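Local coordinates for protein tRNA threonylcarbamoyladenosine dehydratase (Escherichia coli, PDB 4D79) that catalyses the ATP-dependent dehydration of threonylcarbamoyladenosine at position 37 of tRNAs to its cyclic form and can accept sulfur from the cysteine desulfurase CsdA in vitro, at residues Phe28-Gly39 and Thr52-Asp61; Met118-Ala128 and Tyr141-Thr152. All coordinates share one frame; numbering follows the deposited sequence.

Contact 1: Phe28-Gly39 and Thr52-Asp61. With ATP (adenosine-5'-triphosphate), chain K.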
loop_
_atom_site.group_PDB
_atom_site.type_symbol
_atom_site.label_atom_id
_atom_site.label_comp_id
_atom_site.label_asym_id
_atom_site.label_seq_id
_atom_site.Cartn_x
_atom_site.Cartn_y
_atom_site.Cartn_z
ATOM N N PHE B 28 11.861 -15.062 8.479
ATOM C CA PHE B 28 11.332 -14.654 7.190
ATOM C C PHE B 28 12.120 -15.285 6.044
ATOM O O PHE B 28 11.530 -15.744 5.042
ATOM C CB PHE B 28 11.328 -13.117 7.053
ATOM C CG PHE B 28 10.490 -12.373 8.092
ATOM C CD1 PHE B 28 9.569 -13.020 8.894
ATOM C CD2 PHE B 28 10.637 -10.978 8.247
ATOM C CE1 PHE B 28 8.809 -12.299 9.836
ATOM C CE2 PHE B 28 9.874 -10.277 9.185
ATOM C CZ PHE B 28 8.966 -10.944 9.974
ATOM N N ALA B 29 13.448 -15.296 6.146
ATOM C CA ALA B 29 14.248 -15.861 5.059
ATOM C C ALA B 29 13.957 -17.353 4.862
ATOM O O ALA B 29 14.029 -17.868 3.741
ATOM C CB ALA B 29 15.735 -15.638 5.324
ATOM N N ASP B 30 13.623 -18.045 5.936
ATOM C CA ASP B 30 13.341 -19.476 5.931
ATOM C C ASP B 30 11.892 -19.779 5.568
ATOM O O ASP B 30 11.535 -20.959 5.405
ATOM C CB ASP B 30 13.601 -20.064 7.316
ATOM C CG ASP B 30 15.052 -20.163 7.663
ATOM O OD1 ASP B 30 15.858 -20.176 6.739
ATOM O OD2 ASP B 30 15.380 -20.346 8.853
ATOM N N ALA B 31 11.057 -18.752 5.435
ATOM C CA ALA B 31 9.626 -18.962 5.236
ATOM C C ALA B 31 9.307 -19.169 3.771
ATOM O O ALA B 31 10.009 -18.699 2.877
ATOM C CB ALA B 31 8.812 -17.791 5.775
ATOM N N HIS B 32 8.230 -19.890 3.531
ATOM C CA HIS B 32 7.706 -20.082 2.189
ATOM C C HIS B 32 6.236 -19.702 2.263
ATOM O O HIS B 32 5.447 -20.409 2.903
ATOM C CB HIS B 32 7.899 -21.530 1.699
ATOM C CG HIS B 32 7.585 -21.701 0.243
ATOM N ND1 HIS B 32 7.760 -22.894 -0.436
ATOM C CD2 HIS B 32 7.089 -20.819 -0.663
ATOM C CE1 HIS B 32 7.399 -22.731 -1.700
ATOM N NE2 HIS B 32 6.996 -21.475 -1.866
ATOM N N ILE B 33 5.866 -18.590 1.624
ATOM C CA ILE B 33 4.499 -18.083 1.677
ATOM C C ILE B 33 3.885 -18.128 0.286
ATOM O O ILE B 33 4.544 -17.841 -0.718
ATOM C CB ILE B 33 4.456 -16.675 2.301
ATOM C CG1 ILE B 33 4.875 -16.810 3.768
ATOM C CG2 ILE B 33 3.049 -16.044 2.160
ATOM C CD1 ILE B 33 4.882 -15.543 4.556
ATOM N N CYS B 34 2.637 -18.568 0.238
ATOM C CA CYS B 34 1.879 -18.721 -0.988
ATOM C C CYS B 34 0.867 -17.593 -1.068
ATOM O O CYS B 34 0.111 -17.373 -0.116
ATOM C CB CYS B 34 1.180 -20.089 -0.993
ATOM S SG CYS B 34 0.280 -20.446 -2.495
ATOM N N VAL B 35 0.858 -16.880 -2.189
ATOM C CA VAL B 35 -0.167 -15.872 -2.482
ATOM C C VAL B 35 -1.039 -16.430 -3.590
ATOM O O VAL B 35 -0.549 -16.779 -4.673
ATOM C CB VAL B 35 0.432 -14.515 -2.870
ATOM C CG1 VAL B 35 -0.660 -13.508 -3.047
ATOM C CG2 VAL B 35 1.413 -14.083 -1.801
ATOM N N VAL B 36 -2.322 -16.569 -3.304
ATOM C CA VAL B 36 -3.271 -17.112 -4.269
ATOM C C VAL B 36 -4.099 -15.944 -4.778
ATOM O O VAL B 36 -4.869 -15.333 -4.026
ATOM C CB VAL B 36 -4.176 -18.210 -3.688
ATOM C CG1 VAL B 36 -4.981 -18.843 -4.808
ATOM C CG2 VAL B 36 -3.397 -19.278 -2.969
ATOM N N GLY B 37 -3.965 -15.665 -6.062
ATOM C CA GLY B 37 -4.614 -14.503 -6.645
ATOM C C GLY B 37 -3.695 -13.291 -6.638
ATOM O O GLY B 37 -3.446 -12.702 -5.591
ATOM N N ILE B 38 -3.193 -12.908 -7.808
ATOM C CA ILE B 38 -2.207 -11.839 -7.937
ATOM C C ILE B 38 -2.897 -10.613 -8.552
ATOM O O ILE B 38 -2.430 -10.026 -9.541
ATOM C CB ILE B 38 -1.000 -12.342 -8.761
ATOM C CG1 ILE B 38 -0.494 -13.682 -8.213
ATOM C CG2 ILE B 38 0.145 -11.340 -8.753
ATOM C CD1 ILE B 38 -0.173 -13.650 -6.737
ATOM N N GLY B 39 -3.973 -10.164 -7.918
ATOM C CA GLY B 39 -4.729 -9.039 -8.445
ATOM C C GLY B 39 -4.645 -7.786 -7.593
ATOM O O GLY B 39 -3.566 -7.392 -7.119
ATOM N N THR B 52 9.998 -7.600 2.496
ATOM C CA THR B 52 10.238 -7.879 3.902
ATOM C C THR B 52 11.108 -9.122 4.089
ATOM O O THR B 52 11.139 -9.704 5.176
ATOM C CB THR B 52 8.911 -7.979 4.651
ATOM O OG1 THR B 52 8.016 -6.925 4.226
ATOM C CG2 THR B 52 9.089 -7.832 6.124
ATOM N N GLY B 53 11.849 -9.524 3.059
ATOM C CA GLY B 53 12.830 -10.568 3.230
ATOM C C GLY B 53 12.272 -11.970 3.311
ATOM O O GLY B 53 12.944 -12.836 3.850
ATOM N N ILE B 54 11.064 -12.216 2.802
ATOM C CA ILE B 54 10.535 -13.583 2.714
ATOM C C ILE B 54 11.335 -14.373 1.682
ATOM O O ILE B 54 11.524 -13.939 0.545
ATOM C CB ILE B 54 9.032 -13.555 2.394
ATOM C CG1 ILE B 54 8.263 -12.921 3.561
ATOM C CG2 ILE B 54 8.522 -14.919 2.108
ATOM C CD1 ILE B 54 8.219 -13.766 4.832
ATOM N N GLY B 55 11.819 -15.552 2.082
ATOM C CA GLY B 55 12.837 -16.236 1.290
ATOM C C GLY B 55 12.323 -17.072 0.151
ATOM O O GLY B 55 13.072 -17.331 -0.802
ATOM N N ALA B 56 11.057 -17.466 0.203
ATOM C CA ALA B 56 10.445 -18.253 -0.855
ATOM C C ALA B 56 8.998 -17.816 -0.968
ATOM O O ALA B 56 8.295 -17.671 0.040
ATOM C CB ALA B 56 10.509 -19.763 -0.605
ATOM N N ILE B 57 8.567 -17.580 -2.187
ATOM C CA ILE B 57 7.223 -17.109 -2.449
ATOM C C ILE B 57 6.669 -17.934 -3.592
ATOM O O ILE B 57 7.325 -18.080 -4.629
ATOM C CB ILE B 57 7.204 -15.597 -2.796
ATOM C CG1 ILE B 57 7.708 -14.780 -1.601
ATOM C CG2 ILE B 57 5.807 -15.145 -3.193
ATOM C CD1 ILE B 57 8.014 -13.306 -1.942
ATOM N N THR B 58 5.454 -18.450 -3.423
ATOM C CA THR B 58 4.705 -19.052 -4.515
ATOM C C THR B 58 3.537 -18.145 -4.908
ATOM O O THR B 58 2.837 -17.590 -4.050
ATOM C CB THR B 58 4.195 -20.450 -4.129
ATOM O OG1 THR B 58 5.319 -21.319 -3.893
ATOM C CG2 THR B 58 3.278 -21.040 -5.233
ATOM N N LEU B 59 3.354 -17.969 -6.219
ATOM C CA LEU B 59 2.297 -17.138 -6.779
ATOM C C LEU B 59 1.386 -18.027 -7.605
ATOM O O LEU B 59 1.848 -18.677 -8.548
ATOM C CB LEU B 59 2.870 -16.030 -7.667
ATOM C CG LEU B 59 3.942 -15.149 -7.056
ATOM C CD1 LEU B 59 4.452 -14.092 -8.045
ATOM C CD2 LEU B 59 3.433 -14.503 -5.790
ATOM N N ILE B 60 0.097 -18.030 -7.284
ATOM C CA ILE B 60 -0.873 -18.863 -8.005
ATOM C C ILE B 60 -1.916 -17.963 -8.659
ATOM O O ILE B 60 -2.723 -17.332 -7.971
ATOM C CB ILE B 60 -1.546 -19.906 -7.103
ATOM C CG1 ILE B 60 -0.490 -20.662 -6.316
ATOM C CG2 ILE B 60 -2.400 -20.863 -7.982
ATOM C CD1 ILE B 60 -1.002 -21.896 -5.569
ATOM N N ASP B 61 -1.930 -17.963 -9.990
ATOM C CA ASP B 61 -2.890 -17.221 -10.804
ATOM C C ASP B 61 -2.699 -17.686 -12.243
ATOM O O ASP B 61 -1.575 -17.951 -12.652
ATOM C CB ASP B 61 -2.654 -15.706 -10.697
ATOM C CG ASP B 61 -3.897 -14.872 -10.972
ATOM O OD1 ASP B 61 -4.707 -15.225 -11.857
ATOM O OD2 ASP B 61 -4.060 -13.841 -10.288
HETATM P PG ATP K . -10.968 -8.401 -13.755
HETATM O O1G ATP K . -11.651 -7.178 -14.318
HETATM O O2G ATP K . -9.881 -8.971 -14.634
HETATM O O3G ATP K . -11.918 -9.411 -13.157
HETATM P PB ATP K . -9.339 -8.732 -11.453
HETATM O O1B ATP K . -10.150 -9.960 -11.102
HETATM O O2B ATP K . -7.886 -8.828 -11.883
HETATM O O3B ATP K . -10.162 -7.816 -12.494
HETATM P PA ATP K . -9.110 -8.205 -8.696
HETATM O O1A ATP K . -10.465 -8.665 -8.168
HETATM O O2A ATP K . -8.430 -7.036 -8.035
HETATM O O3A ATP K . -9.368 -7.731 -10.203
HETATM O "O5'" ATP K . -8.072 -9.452 -8.806
HETATM C "C5'" ATP K . -8.379 -10.804 -8.416
HETATM C "C4'" ATP K . -7.327 -11.859 -8.785
HETATM O "O4'" ATP K . -7.578 -13.160 -8.164
HETATM C "C3'" ATP K . -7.270 -12.117 -10.286
HETATM O "O3'" ATP K . -5.948 -11.918 -10.813
HETATM C "C2'" ATP K . -7.681 -13.571 -10.428
HETATM O "O2'" ATP K . -7.070 -14.200 -11.544
HETATM C "C1'" ATP K . -7.258 -14.210 -9.115
HETATM N N9 ATP K . -7.910 -15.546 -8.939
HETATM C C8 ATP K . -9.247 -15.739 -9.072
HETATM N N7 ATP K . -9.602 -17.037 -8.887
HETATM C C5 ATP K . -8.473 -17.706 -8.637
HETATM C C6 ATP K . -8.175 -19.111 -8.337
HETATM N N6 ATP K . -9.175 -19.995 -8.313
HETATM N N1 ATP K . -6.911 -19.483 -8.128
HETATM C C2 ATP K . -5.901 -18.585 -8.187
HETATM N N3 ATP K . -6.101 -17.276 -8.457
HETATM C C4 ATP K . -7.350 -16.756 -8.680
#
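Asp61 OD2 takes the backbone N-H of Ile38 on its anti side at 2.8 Å, and the same carboxylate grips the ribose of ATP with both oxygens: O2' donates to Asp61 OD1 at 2.6 Å and O3' to Asp61 OD2 at 2.7 Å. OD1 is also met by the amide of Asp63, which helps to fix the rotation of the group. An asparagine here would probably leave one ribose hydroxyl and one backbone N-H, that of Ile38 or of Asp63, without an acceptor, since its NH2 cannot take either. At the far end of the strands His32 reaches along its neighbour, CG anti to the backbone N (chi1 -170°), and its NE2 shares a short 2.6 Å hydrogen bond with Thr58 OG1, while Ala56 CB lies over one ring face in a CH-pi contact. Between these ends strands 32-36 and 56-60 run parallel, paired from Ile33 N on Ala56 O to Gly37 N on Ile60 O. They are the two strands of a Rossmann-type beta-alpha-beta unit connected by helix 42-51, with Gly37 and Gly39 in its glycine-rich turn; Gly39 CA lies 3.4 Å from ATP O5', the chain passing close against the nucleotide. Cys34 SG touches Ile60 CD1 at 3.6 Å, on the face where Val36 CG1 meets adenine C2. On the other face, the side chains of Ile38 and Leu59 cross at about a right angle, CD1 against CD2, and Ile54 CD1 packs 3.8 Å from Ile33 CD1.

Contact 2: Met118-Ala128 and Tyr141-Thr152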
loop_
_atom_site.group_PDB
_atom_site.type_symbol
_atom_site.label_atom_id
_atom_site.label_comp_id
_atom_site.label_asym_id
_atom_site.label_seq_id
_atom_site.Cartn_x
_atom_site.Cartn_y
_atom_site.Cartn_z
ATOM N N MET B 118 -1.419 -27.218 -2.150
ATOM C CA MET B 118 -1.078 -26.887 -0.775
ATOM C C MET B 118 -0.114 -27.906 -0.167
ATOM O O MET B 118 0.316 -27.724 0.977
ATOM C CB MET B 118 -2.349 -26.788 0.071
ATOM C CG MET B 118 -3.230 -25.616 -0.297
ATOM S SD MET B 118 -2.433 -23.997 -0.133
ATOM C CE MET B 118 -2.446 -23.456 -1.830
ATOM N N SER B 119 0.327 -28.904 -0.948
ATOM C CA SER B 119 1.122 -30.017 -0.435
ATOM C C SER B 119 2.574 -29.637 -0.193
ATOM O O SER B 119 3.302 -30.418 0.423
ATOM C CB SER B 119 1.090 -31.204 -1.434
ATOM O OG SER B 119 -0.231 -31.615 -1.706
ATOM N N VAL B 120 2.999 -28.443 -0.605
ATOM C CA VAL B 120 4.382 -28.036 -0.424
ATOM C C VAL B 120 4.717 -27.735 1.027
ATOM O O VAL B 120 5.889 -27.817 1.409
ATOM C CB VAL B 120 4.660 -26.788 -1.295
ATOM C CG1 VAL B 120 6.067 -26.229 -1.059
ATOM C CG2 VAL B 120 4.437 -27.097 -2.766
ATOM N N GLY B 121 3.727 -27.430 1.865
ATOM C CA GLY B 121 4.044 -27.096 3.241
ATOM C C GLY B 121 4.399 -25.628 3.412
ATOM O O GLY B 121 5.542 -25.273 3.703
ATOM N N TYR B 122 3.429 -24.760 3.213
ATOM C CA TYR B 122 3.681 -23.321 3.314
ATOM C C TYR B 122 3.731 -22.872 4.762
ATOM O O TYR B 122 2.966 -23.359 5.598
ATOM C CB TYR B 122 2.596 -22.559 2.577
ATOM C CG TYR B 122 2.606 -22.854 1.105
ATOM C CD1 TYR B 122 3.685 -22.489 0.314
ATOM C CD2 TYR B 122 1.536 -23.479 0.502
ATOM C CE1 TYR B 122 3.711 -22.772 -1.024
ATOM C CE2 TYR B 122 1.545 -23.753 -0.850
ATOM C CZ TYR B 122 2.625 -23.405 -1.603
ATOM O OH TYR B 122 2.624 -23.683 -2.945
ATOM N N SER B 123 4.607 -21.899 5.042
ATOM C CA SER B 123 4.556 -21.184 6.315
ATOM C C SER B 123 3.255 -20.406 6.489
ATOM O O SER B 123 2.797 -20.210 7.616
ATOM C CB SER B 123 5.716 -20.195 6.430
ATOM O OG SER B 123 6.938 -20.771 6.028
ATOM N N TYR B 124 2.684 -19.904 5.400
ATOM C CA TYR B 124 1.465 -19.116 5.446
ATOM C C TYR B 124 0.865 -19.101 4.050
ATOM O O TYR B 124 1.590 -19.097 3.054
ATOM C CB TYR B 124 1.714 -17.655 5.907
ATOM C CG TYR B 124 0.825 -17.256 7.074
ATOM C CD1 TYR B 124 -0.496 -16.817 6.872
ATOM C CD2 TYR B 124 1.292 -17.326 8.360
ATOM C CE1 TYR B 124 -1.298 -16.479 7.951
ATOM C CE2 TYR B 124 0.507 -17.010 9.429
ATOM C CZ TYR B 124 -0.781 -16.563 9.221
ATOM O OH TYR B 124 -1.535 -16.289 10.323
ATOM N N VAL B 125 -0.457 -19.010 3.988
ATOM C CA VAL B 125 -1.181 -18.810 2.735
ATOM C C VAL B 125 -1.936 -17.483 2.818
ATOM O O VAL B 125 -2.655 -17.231 3.785
ATOM C CB VAL B 125 -2.143 -19.979 2.438
ATOM C CG1 VAL B 125 -2.923 -19.725 1.142
ATOM C CG2 VAL B 125 -1.344 -21.306 2.325
ATOM N N ILE B 126 -1.773 -16.648 1.808
ATOM C CA ILE B 126 -2.498 -15.388 1.683
ATOM C C ILE B 126 -3.518 -15.561 0.558
ATOM O O ILE B 126 -3.174 -15.774 -0.618
ATOM C CB ILE B 126 -1.558 -14.202 1.433
ATOM C CG1 ILE B 126 -0.594 -14.041 2.620
ATOM C CG2 ILE B 126 -2.372 -12.920 1.203
ATOM C CD1 ILE B 126 0.377 -12.958 2.467
ATOM N N ASP B 127 -4.772 -15.555 0.933
ATOM C CA ASP B 127 -5.852 -15.809 -0.001
ATOM C C ASP B 127 -6.371 -14.475 -0.510
ATOM O O ASP B 127 -7.025 -13.728 0.229
ATOM C CB ASP B 127 -6.963 -16.610 0.645
ATOM C CG ASP B 127 -8.252 -16.473 -0.100
ATOM O OD1 ASP B 127 -8.173 -16.409 -1.337
ATOM O OD2 ASP B 127 -9.329 -16.454 0.522
ATOM N N ALA B 128 -6.099 -14.198 -1.781
ATOM C CA ALA B 128 -6.508 -12.958 -2.437
ATOM C C ALA B 128 -7.348 -13.270 -3.668
ATOM O O ALA B 128 -7.280 -12.573 -4.690
ATOM C CB ALA B 128 -5.283 -12.120 -2.788
ATOM N N TYR B 141 -9.950 -26.105 2.857
ATOM C CA TYR B 141 -8.787 -26.978 2.911
ATOM C C TYR B 141 -7.757 -26.495 3.929
ATOM O O TYR B 141 -7.259 -27.289 4.743
ATOM C CB TYR B 141 -8.153 -27.108 1.526
ATOM C CG TYR B 141 -7.069 -28.161 1.542
ATOM C CD1 TYR B 141 -7.381 -29.514 1.344
ATOM C CD2 TYR B 141 -5.773 -27.823 1.838
ATOM C CE1 TYR B 141 -6.391 -30.502 1.401
ATOM C CE2 TYR B 141 -4.770 -28.782 1.891
ATOM C CZ TYR B 141 -5.102 -30.125 1.690
ATOM O OH TYR B 141 -4.110 -31.046 1.745
ATOM N N CYS B 142 -7.385 -25.196 3.897
ATOM C CA CYS B 142 -6.382 -24.735 4.841
ATOM C C CYS B 142 -6.901 -24.801 6.262
ATOM O O CYS B 142 -6.159 -25.179 7.170
ATOM C CB CYS B 142 -5.945 -23.289 4.515
ATOM S SG CYS B 142 -5.031 -23.265 2.981
ATOM N N ARG B 143 -8.179 -24.457 6.464
ATOM C CA ARG B 143 -8.770 -24.537 7.796
ATOM C C ARG B 143 -8.726 -25.971 8.353
ATOM O O ARG B 143 -8.258 -26.178 9.474
ATOM C CB ARG B 143 -10.203 -24.024 7.744
ATOM C CG ARG B 143 -10.928 -23.980 9.087
ATOM C CD ARG B 143 -12.390 -23.622 8.809
ATOM N NE ARG B 143 -13.249 -23.568 9.991
ATOM C CZ ARG B 143 -14.010 -24.552 10.445
ATOM N NH1 ARG B 143 -14.033 -25.739 9.839
ATOM N NH2 ARG B 143 -14.749 -24.335 11.525
ATOM N N ARG B 144 -9.158 -26.966 7.549
ATOM C CA ARG B 144 -9.188 -28.383 7.960
ATOM C C ARG B 144 -7.802 -28.891 8.300
ATOM O O ARG B 144 -7.637 -29.734 9.193
ATOM C CB ARG B 144 -9.755 -29.277 6.843
ATOM C CG ARG B 144 -11.185 -29.213 6.606
ATOM C CD ARG B 144 -11.551 -29.919 5.290
ATOM N NE ARG B 144 -13.003 -29.840 5.062
ATOM C CZ ARG B 144 -13.642 -30.416 4.051
ATOM N NH1 ARG B 144 -12.977 -31.134 3.154
ATOM N NH2 ARG B 144 -14.955 -30.272 3.944
ATOM N N ASN B 145 -6.788 -28.409 7.580
ATOM C CA ASN B 145 -5.442 -28.925 7.694
ATOM C C ASN B 145 -4.563 -28.095 8.600
ATOM O O ASN B 145 -3.361 -28.373 8.722
ATOM C CB ASN B 145 -4.851 -29.069 6.298
ATOM C CG ASN B 145 -5.448 -30.269 5.567
ATOM O OD1 ASN B 145 -5.117 -31.416 5.888
ATOM N ND2 ASN B 145 -6.334 -30.016 4.605
ATOM N N LYS B 146 -5.145 -27.096 9.260
ATOM C CA LYS B 146 -4.421 -26.214 10.162
ATOM C C LYS B 146 -3.247 -25.525 9.454
ATOM O O LYS B 146 -2.178 -25.320 10.026
ATOM C CB LYS B 146 -3.949 -26.993 11.388
ATOM C CG LYS B 146 -5.136 -27.655 12.112
ATOM C CD LYS B 146 -4.697 -28.402 13.359
ATOM C CE LYS B 146 -5.875 -29.010 14.122
ATOM N NZ LYS B 146 -6.653 -30.026 13.357
ATOM N N ILE B 147 -3.441 -25.201 8.186
ATOM C CA ILE B 147 -2.444 -24.443 7.431
ATOM C C ILE B 147 -2.662 -22.960 7.728
ATOM O O ILE B 147 -3.797 -22.480 7.575
ATOM C CB ILE B 147 -2.589 -24.726 5.938
ATOM C CG1 ILE B 147 -2.336 -26.223 5.620
ATOM C CG2 ILE B 147 -1.695 -23.780 5.121
ATOM C CD1 ILE B 147 -2.601 -26.573 4.204
ATOM N N PRO B 148 -1.647 -22.222 8.187
ATOM C CA PRO B 148 -1.857 -20.793 8.490
ATOM C C PRO B 148 -2.334 -20.043 7.262
ATOM O O PRO B 148 -1.751 -20.129 6.181
ATOM C CB PRO B 148 -0.477 -20.302 8.954
ATOM C CG PRO B 148 0.222 -21.554 9.425
ATOM C CD PRO B 148 -0.269 -22.655 8.510
ATOM N N LEU B 149 -3.419 -19.331 7.435
ATOM C CA LEU B 149 -4.100 -18.678 6.337
ATOM C C LEU B 149 -4.609 -17.331 6.792
ATOM O O LEU B 149 -5.128 -17.196 7.901
ATOM C CB LEU B 149 -5.294 -19.498 5.861
ATOM C CG LEU B 149 -6.312 -18.865 4.910
ATOM C CD1 LEU B 149 -5.796 -18.896 3.532
ATOM C CD2 LEU B 149 -7.637 -19.578 5.038
ATOM N N VAL B 150 -4.533 -16.362 5.904
ATOM C CA VAL B 150 -5.275 -15.120 6.067
ATOM C C VAL B 150 -6.013 -14.866 4.766
ATOM O O VAL B 150 -5.443 -14.988 3.678
ATOM C CB VAL B 150 -4.384 -13.930 6.487
ATOM C CG1 VAL B 150 -3.204 -13.693 5.546
ATOM C CG2 VAL B 150 -5.255 -12.660 6.639
ATOM N N THR B 151 -7.305 -14.592 4.870
ATOM C CA THR B 151 -8.109 -14.323 3.696
ATOM C C THR B 151 -8.472 -12.844 3.688
ATOM O O THR B 151 -8.270 -12.118 4.662
ATOM C CB THR B 151 -9.371 -15.209 3.647
ATOM O OG1 THR B 151 -10.053 -15.037 2.383
ATOM C CG2 THR B 151 -10.336 -14.859 4.766
ATOM N N THR B 152 -8.964 -12.403 2.548
ATOM C CA THR B 152 -9.301 -11.012 2.331
ATOM C C THR B 152 -10.714 -10.967 1.788
ATOM O O THR B 152 -11.074 -11.764 0.920
ATOM C CB THR B 152 -8.296 -10.325 1.378
ATOM O OG1 THR B 152 -8.164 -11.086 0.173
ATOM C CG2 THR B 152 -6.898 -10.213 2.019
HETATM O O HOH W 1 -4.107 -15.740 9.910
#
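Val125 N to Pro148 O, Val150 N to Val125 O and Asp127 N to Val150 O tie strands 124-127 and 149-152 side by side, parallel to within 8°, the last bond almost straight at 178°. With helix 132-144 they form a beta-alpha-beta unit of the Rossmann-like ThiF sheet. Tyr124 lays its ring across the start of the second strand: Pro148 CB sits 3.4 Å above the ring plane, over its centre, a CH-pi contact, while the hydroxyl reaches past to a water that bridges it to Leu149 O. The opposite side of the sheet is apolar near the helix end. There Val125 CG2 meets Ile147 CG2 at 3.7 Å, and Val125 CG1 touches Leu149 CD1. Met118 CB rests 3.6 Å from Tyr141 CE2, the two side chains sliding past each other in opposite directions, and bends at chi2 and chi3 carry its SD toward Cys142 SG. Asn145 turns its amide back over the Tyr141 ring, and its ND2 donates to Tyr141 O. Asp127 and Thr151 lie side by side, and Lys135 forms a salt bridge with Asp127 OD2. With OG1 between its backbone N and carbonyl carbon (chi1 53°), Thr152 turns the hydroxyl back to the first strand, where it donates in the carbonyl plane to a lone pair of Asp127 O at 2.9 Å.

Overall arrangement
From the N terminus the chain leaves helix 22-29 for strand 32-36, passes through helix 42-51 and returns as strand 56-60, where contact 1 closes its loop. It then crosses to strand 101-105 on the far side of strand 56-60 before coming back to strand 124-127, beside strand 32-36; helix 132-144 and strand 149-152 complete contact 2. The two loops follow in series, neither nested nor crossed. They join in the sheet along strand 32-36, where His32 O meets Ser123 N just ahead of strand 124-127 and Cys34 O meets Ile126 N within it. At the ATP end Ala128 CB packs on Gly37 O, bringing both contacts to the nucleotide pocket.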